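Side-chain contacts in alkylhydroperoxidase AhpD core: uncharacterized peroxidase-related protein (Ralstonia eutropha, PDB 2PRR), which probably acts as a peroxidase of the alkylhydroperoxidase AhpD type, within the carboxymuconolactone decarboxylase family, although its substrate remains uncharacterised: residues D[85-88]-D[89-92]; D[173-176]-D[177-181]; D[92-95]-D[96-99]. One frame throughout, in Å; residues are numbered along the deposited sequence.

Contact 1. Residues D[85-88]-D[89-92]; sequences NQCL and YCVV
C87 and C90 bring their sulfurs together through different first torsions: SG of C87 extends anti to its own nitrogen (chi1 179°), whereas SG of C90 folds back beside its nitrogen (chi1 -66°). The two residues frame a CXXC motif, C87-L88-Y89-C90, at the start of helix 88-102, the sequence signature of AhpD-type peroxidases. SG of C87 lies 3.4 Å from SG of C90, well beyond disulfide length, so the pair is modelled open.

The motif is a worked example of side-chain helix capping. C87 occupies the N-cap, and its SG accepts the N-H of C90 at 3.4 Å in a nearly straight bond (161°), which ties the first cysteine to the first turn of the helix. The backbone joins in when V91 N reaches C87 O at 3.0 Å, while V92 N binds L88 O at 3.2 Å. Just before the cap, Q86 closes the preceding helix with a Schellman motif, and its NE2 bonds to V113 O of a second subunit.

V91 sits close to the cap, its CG2 beside the backbone N and next to C87 O. On the flank of the new turn, L88 and V92 run side by side in the same direction, the CD1 branch of L88 meeting CG2 of V92 at 3.7 Å.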
loop_
_atom_site.group_PDB
_atom_site.type_symbol
_atom_site.label_atom_id
_atom_site.label_comp_id
_atom_site.label_asym_id
_atom_site.label_seq_id
_atom_site.Cartn_x
_atom_site.Cartn_y
_atom_site.Cartn_z
ATOM N N ASN D 85 -13.049 5.340 -2.817
ATOM C CA ASN D 85 -13.657 4.446 -1.835
ATOM C C ASN D 85 -14.439 3.317 -2.499
ATOM O O ASN D 85 -15.001 2.451 -1.801
ATOM C CB ASN D 85 -14.643 5.243 -0.947
ATOM C CG ASN D 85 -13.939 6.135 0.030
ATOM O OD1 ASN D 85 -12.792 5.878 0.410
ATOM N ND2 ASN D 85 -14.619 7.180 0.473
ATOM N N GLN D 86 -14.503 3.337 -3.836
ATOM C CA GLN D 86 -15.245 2.360 -4.592
ATOM C C GLN D 86 -16.659 2.237 -4.103
ATOM O O GLN D 86 -17.141 1.137 -3.866
ATOM C CB GLN D 86 -14.556 1.001 -4.560
ATOM C CG GLN D 86 -13.154 1.097 -5.077
ATOM C CD GLN D 86 -12.559 -0.227 -5.305
ATOM O OE1 GLN D 86 -11.631 -0.592 -4.610
ATOM N NE2 GLN D 86 -13.114 -0.991 -6.259
ATOM N N CYS D 87 -17.314 3.387 -3.953
ATOM C CA CYS D 87 -18.698 3.409 -3.554
ATOM C C CYS D 87 -19.558 3.440 -4.799
ATOM O O CYS D 87 -19.661 4.469 -5.495
ATOM C CB CYS D 87 -19.019 4.612 -2.687
ATOM S SG CYS D 87 -20.780 4.685 -2.200
ATOM N N LEU D 88 -20.210 2.315 -5.051
ATOM C CA LEU D 88 -21.062 2.169 -6.197
ATOM C C LEU D 88 -22.263 3.137 -6.181
ATOM O O LEU D 88 -22.492 3.823 -7.170
ATOM C CB LEU D 88 -21.468 0.706 -6.298
ATOM C CG LEU D 88 -22.483 0.238 -7.338
ATOM C CD1 LEU D 88 -22.197 0.753 -8.761
ATOM C CD2 LEU D 88 -22.495 -1.292 -7.285
ATOM N N TYR D 89 -23.020 3.213 -5.081
ATOM C CA TYR D 89 -24.201 4.143 -5.044
ATOM C C TYR D 89 -23.782 5.574 -5.352
ATOM O O TYR D 89 -24.325 6.208 -6.248
ATOM C CB TYR D 89 -25.000 4.118 -3.703
ATOM C CG TYR D 89 -26.175 5.153 -3.686
ATOM C CD1 TYR D 89 -25.969 6.486 -3.338
ATOM C CD2 TYR D 89 -27.451 4.783 -4.047
ATOM C CE1 TYR D 89 -27.034 7.452 -3.367
ATOM C CE2 TYR D 89 -28.541 5.750 -4.061
ATOM C CZ TYR D 89 -28.292 7.065 -3.722
ATOM O OH TYR D 89 -29.329 8.001 -3.727
ATOM N N CYS D 90 -22.792 6.071 -4.622
ATOM C CA CYS D 90 -22.375 7.465 -4.739
ATOM C C CYS D 90 -21.759 7.883 -6.054
ATOM O O CYS D 90 -22.037 8.971 -6.567
ATOM C CB CYS D 90 -21.426 7.819 -3.589
ATOM S SG CYS D 90 -22.270 7.765 -2.006
ATOM N N VAL D 91 -20.863 7.054 -6.563
ATOM C CA VAL D 91 -20.250 7.322 -7.839
ATOM C C VAL D 91 -21.322 7.465 -8.928
ATOM O O VAL D 91 -21.277 8.386 -9.743
ATOM C CB VAL D 91 -19.322 6.154 -8.219
ATOM C CG1 VAL D 91 -19.016 6.176 -9.665
ATOM C CG2 VAL D 91 -18.039 6.184 -7.417
ATOM N N VAL D 92 -22.249 6.511 -8.944
ATOM C CA VAL D 92 -23.295 6.450 -9.938
ATOM C C VAL D 92 -24.337 7.569 -9.762
ATOM O O VAL D 92 -24.686 8.229 -10.714
ATOM C CB VAL D 92 -23.959 5.037 -9.959
ATOM C CG1 VAL D 92 -25.198 5.013 -10.854
ATOM C CG2 VAL D 92 -22.919 3.969 -10.437
#

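Contact 2. Residues D[173-176]-D[177-181]; sequences NRMA and NTIGM
R174 O receives two donors from T178 at once, and the hydroxyl comes closer than the amide: OG1 donates at 2.7 Å, nearly along the C=O axis, while T178 N, at 3.1 Å, stands above the carbonyl plane. The threonine torsion makes this double grip possible, for OG1 lies beside its own nitrogen (chi1 -61°), which turns the hydroxyl back toward R174 O. An equally short bond ends the helix, M181 N donating to A176 O at 2.7 Å in the carbonyl plane. This six-to-one link spans the C-terminus of helix 156-179, where G180 turns out of the helical path with positive phi: a glycine-terminated helix end. Between these two grips the regular four-residue pattern continues, N177 N to N173 O and I179 N to M175 O.

Polar side chains extend outward from this frame. N177 folds its amide back over the preceding turn, ND2 coming within 3.5 Å of N173 O; ND2 is hydrogen-bonded to S138 OG of the third subunit and more weakly to N85 O of its own chain. R174 bonds through NH1 to G170 O of its own helix and through NE to C135 O of that same neighbouring subunit.

The apolar layer is looser. Selenomethionine M175 touches I179 only lightly, CE to CG2 at 4.3 Å, and both residues also pack on W160 of the third subunit. Beyond the glycine the chain doubles back, bringing the second selenomethionine, M181, against A176, CB to CB at 4.1 Å. A bend at chi3 (-74°) then curls the end of M181 round until its CE rests 3.9 Å from CA of A176.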
loop_
_atom_site.group_PDB
_atom_site.type_symbol
_atom_site.label_atom_id
_atom_site.label_comp_id
_atom_site.label_asym_id
_atom_site.label_seq_id
_atom_site.Cartn_x
_atom_site.Cartn_y
_atom_site.Cartn_z
ATOM N N ASN D 173 -20.338 7.256 1.866
ATOM C CA ASN D 173 -19.749 6.109 1.185
ATOM C C ASN D 173 -19.756 4.881 2.037
ATOM O O ASN D 173 -20.209 3.824 1.593
ATOM C CB ASN D 173 -18.294 6.350 0.830
ATOM C CG ASN D 173 -18.094 7.311 -0.295
ATOM O OD1 ASN D 173 -16.944 7.594 -0.580
ATOM N ND2 ASN D 173 -19.197 7.883 -0.910
ATOM N N ARG D 174 -19.220 5.037 3.249
ATOM C CA ARG D 174 -19.114 3.958 4.222
ATOM C C ARG D 174 -20.442 3.328 4.635
ATOM O O ARG D 174 -20.516 2.136 4.832
ATOM C CB ARG D 174 -18.302 4.432 5.424
ATOM C CG ARG D 174 -16.811 4.484 5.077
ATOM C CD ARG D 174 -15.931 5.010 6.198
ATOM N NE ARG D 174 -14.531 5.076 5.761
ATOM C CZ ARG D 174 -14.045 5.986 4.922
ATOM N NH1 ARG D 174 -14.808 6.958 4.416
ATOM N NH2 ARG D 174 -12.784 5.937 4.565
HETATM N N MSE D 175 -21.485 4.129 4.751
HETATM C CA MSE D 175 -22.801 3.618 5.033
HETATM C C MSE D 175 -23.345 2.859 3.822
HETATM O O MSE D 175 -23.875 1.749 3.955
HETATM C CB MSE D 175 -23.762 4.771 5.382
HETATM C CG MSE D 175 -23.514 5.389 6.734
HETATM SE SE MSE D 175 -23.714 4.158 8.182
HETATM C CE MSE D 175 -25.371 3.437 7.855
ATOM N N ALA D 176 -23.187 3.492 2.657
ATOM C CA ALA D 176 -23.608 2.976 1.370
ATOM C C ALA D 176 -23.077 1.615 1.097
ATOM O O ALA D 176 -23.827 0.723 0.654
ATOM C CB ALA D 176 -23.151 3.914 0.262
ATOM N N ASN D 177 -21.770 1.482 1.331
ATOM C CA ASN D 177 -21.075 0.248 1.095
ATOM C C ASN D 177 -21.427 -0.769 2.127
ATOM O O ASN D 177 -21.527 -1.922 1.804
ATOM C CB ASN D 177 -19.558 0.469 1.096
ATOM C CG ASN D 177 -19.042 1.070 -0.190
ATOM O OD1 ASN D 177 -19.588 0.838 -1.241
ATOM N ND2 ASN D 177 -17.931 1.761 -0.117
ATOM N N THR D 178 -21.594 -0.376 3.379
ATOM C CA THR D 178 -21.893 -1.357 4.423
ATOM C C THR D 178 -23.267 -2.010 4.248
ATOM O O THR D 178 -23.400 -3.223 4.433
ATOM C CB THR D 178 -21.780 -0.759 5.831
ATOM O OG1 THR D 178 -20.445 -0.284 6.063
ATOM C CG2 THR D 178 -22.106 -1.806 6.863
ATOM N N ILE D 179 -24.275 -1.218 3.884
ATOM C CA ILE D 179 -25.641 -1.729 3.756
ATOM C C ILE D 179 -26.006 -2.273 2.346
ATOM O O ILE D 179 -27.086 -2.846 2.156
ATOM C CB ILE D 179 -26.709 -0.655 4.222
ATOM C CG1 ILE D 179 -26.871 0.483 3.232
ATOM C CG2 ILE D 179 -26.367 -0.061 5.595
ATOM C CD1 ILE D 179 -28.124 1.332 3.541
ATOM N N GLY D 180 -25.114 -2.093 1.375
ATOM C CA GLY D 180 -25.345 -2.530 0.014
ATOM C C GLY D 180 -26.306 -1.597 -0.668
ATOM O O GLY D 180 -27.192 -2.031 -1.439
HETATM N N MSE D 181 -26.137 -0.307 -0.413
HETATM C CA MSE D 181 -27.065 0.673 -0.956
HETATM C C MSE D 181 -26.967 0.639 -2.483
HETATM O O MSE D 181 -25.869 0.719 -3.044
HETATM C CB MSE D 181 -26.783 2.043 -0.382
HETATM C CG MSE D 181 -27.964 3.020 -0.577
HETATM SE SE MSE D 181 -27.316 4.668 -0.197
HETATM C CE MSE D 181 -27.239 4.420 1.622
#

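Contact 3. Residues D[92-95]-D[96-99]; sequences VAHG and AILR
H94 and I97 lie side by side on the close-packed flank of helix 88-102, pointing the same way, with CD1 of I97 coming obliquely against the imidazole at 3.6 Å from ND1. With CG1 of I97 beside its backbone nitrogen (chi1 -58°), the ethyl arm is laid along the preceding turn, and CD1 also meets A93 O at 3.4 Å. The ring is fixed from outside as well: ND1 is hydrogen-bonded to E75 OE1, and F169 meets it edge-to-face. Nearby, CB of L98 presses on H94 O at 3.2 Å, and L98 N bonds to that same oxygen from above the carbonyl plane.

The backbone does not set the two flanks apart: A96 N to V92 O and I97 N to A93 O are both weak bonds of 3.4 Å, whereas R99 N holds G95 O at 2.9 Å. What differs is the side-chain packing, for V92 and R99 are linked through water. V92 O accepts from a water at 2.7 Å, which in turn accepts from NH2 of R99, at the edge of the guanidinium and in its plane. R99 gets there by bending at chi3 (-63°), which folds its flat group back over G95, a residue with no side chain; G95 O and A96 N lie 3.6 Å above one face, both offset toward the rim. M190 O takes a further bond from NH2.

The tight flank thus carries the histidine of the CxxCxxxH sequence, C87, C90 and H94; its pairing with E75 is consistent with the glutamate-cysteine-histidine site of the AhpD fold.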
loop_
_atom_site.group_PDB
_atom_site.type_symbol
_atom_site.label_atom_id
_atom_site.label_comp_id
_atom_site.label_asym_id
_atom_site.label_seq_id
_atom_site.Cartn_x
_atom_site.Cartn_y
_atom_site.Cartn_z
ATOM N N VAL D 92 -22.249 6.511 -8.944
ATOM C CA VAL D 92 -23.295 6.450 -9.938
ATOM C C VAL D 92 -24.337 7.569 -9.762
ATOM O O VAL D 92 -24.686 8.229 -10.714
ATOM C CB VAL D 92 -23.959 5.037 -9.959
ATOM C CG1 VAL D 92 -25.198 5.013 -10.854
ATOM C CG2 VAL D 92 -22.919 3.969 -10.437
ATOM N N ALA D 93 -24.783 7.776 -8.536
ATOM C CA ALA D 93 -25.786 8.790 -8.209
ATOM C C ALA D 93 -25.266 10.199 -8.461
ATOM O O ALA D 93 -25.906 10.984 -9.133
ATOM C CB ALA D 93 -26.211 8.630 -6.756
ATOM N N HIS D 94 -24.085 10.504 -7.938
ATOM C CA HIS D 94 -23.482 11.813 -8.111
ATOM C C HIS D 94 -22.805 12.055 -9.441
ATOM O O HIS D 94 -22.434 13.180 -9.740
ATOM C CB HIS D 94 -22.597 12.151 -6.897
ATOM C CG HIS D 94 -23.403 12.222 -5.655
ATOM N ND1 HIS D 94 -24.238 13.285 -5.389
ATOM C CD2 HIS D 94 -23.646 11.303 -4.696
ATOM C CE1 HIS D 94 -24.909 13.043 -4.279
ATOM N NE2 HIS D 94 -24.567 11.849 -3.839
ATOM N N GLY D 95 -22.606 11.013 -10.233
ATOM C CA GLY D 95 -22.098 11.205 -11.579
ATOM C C GLY D 95 -23.239 11.786 -12.398
ATOM O O GLY D 95 -23.048 12.674 -13.207
ATOM N N ALA D 96 -24.430 11.265 -12.181
ATOM C CA ALA D 96 -25.629 11.719 -12.886
ATOM C C ALA D 96 -25.862 13.188 -12.634
ATOM O O ALA D 96 -26.048 13.957 -13.550
ATOM C CB ALA D 96 -26.834 10.917 -12.444
ATOM N N ILE D 97 -25.772 13.570 -11.377
ATOM C CA ILE D 97 -25.994 14.937 -10.933
ATOM C C ILE D 97 -24.883 15.852 -11.436
ATOM O O ILE D 97 -25.146 16.978 -11.809
ATOM C CB ILE D 97 -26.104 14.984 -9.407
ATOM C CG1 ILE D 97 -27.249 14.069 -8.925
ATOM C CG2 ILE D 97 -26.356 16.411 -8.938
ATOM C CD1 ILE D 97 -27.158 13.675 -7.471
ATOM N N LEU D 98 -23.637 15.366 -11.431
ATOM C CA LEU D 98 -22.501 16.113 -11.977
ATOM C C LEU D 98 -22.689 16.408 -13.472
ATOM O O LEU D 98 -22.421 17.523 -13.928
ATOM C CB LEU D 98 -21.209 15.318 -11.765
ATOM C CG LEU D 98 -19.950 15.789 -12.475
ATOM C CD1 LEU D 98 -19.682 17.228 -12.246
ATOM C CD2 LEU D 98 -18.778 14.913 -12.022
ATOM N N ARG D 99 -23.129 15.406 -14.232
ATOM C CA ARG D 99 -23.378 15.566 -15.670
ATOM C C ARG D 99 -24.471 16.580 -15.939
ATOM O O ARG D 99 -24.354 17.386 -16.832
ATOM C CB ARG D 99 -23.755 14.238 -16.329
ATOM C CG ARG D 99 -22.568 13.259 -16.469
ATOM C CD ARG D 99 -22.965 12.089 -17.313
ATOM N NE ARG D 99 -24.035 11.285 -16.727
ATOM C CZ ARG D 99 -23.825 10.241 -15.937
ATOM N NH1 ARG D 99 -22.587 9.861 -15.621
ATOM N NH2 ARG D 99 -24.846 9.566 -15.457
HETATM O O HOH W 1 -23.741 7.730 -13.193
#

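In the fold
From the N terminus, contact 1 comes first, rounding the short turn between helix 71-84 and helix 88-102. Contact 3 begins at V92, where contact 1 ends, and carries the same helix onward. Contact 2 follows much later, at the close of helix 156-179. All three are local, so none encloses a long loop, and they run in series without nesting or crossing. Contacts 1 and 2 meet in space: N85 ND2 probably bonds N173 OD1 at 2.6 Å, and C87 SG packs on A176 CB, joining the CXXC turn to helix 156-179. Contacts 2 and 3 do not touch, their centres about 17 Å apart. Both 1 and 2 also reach the third subunit.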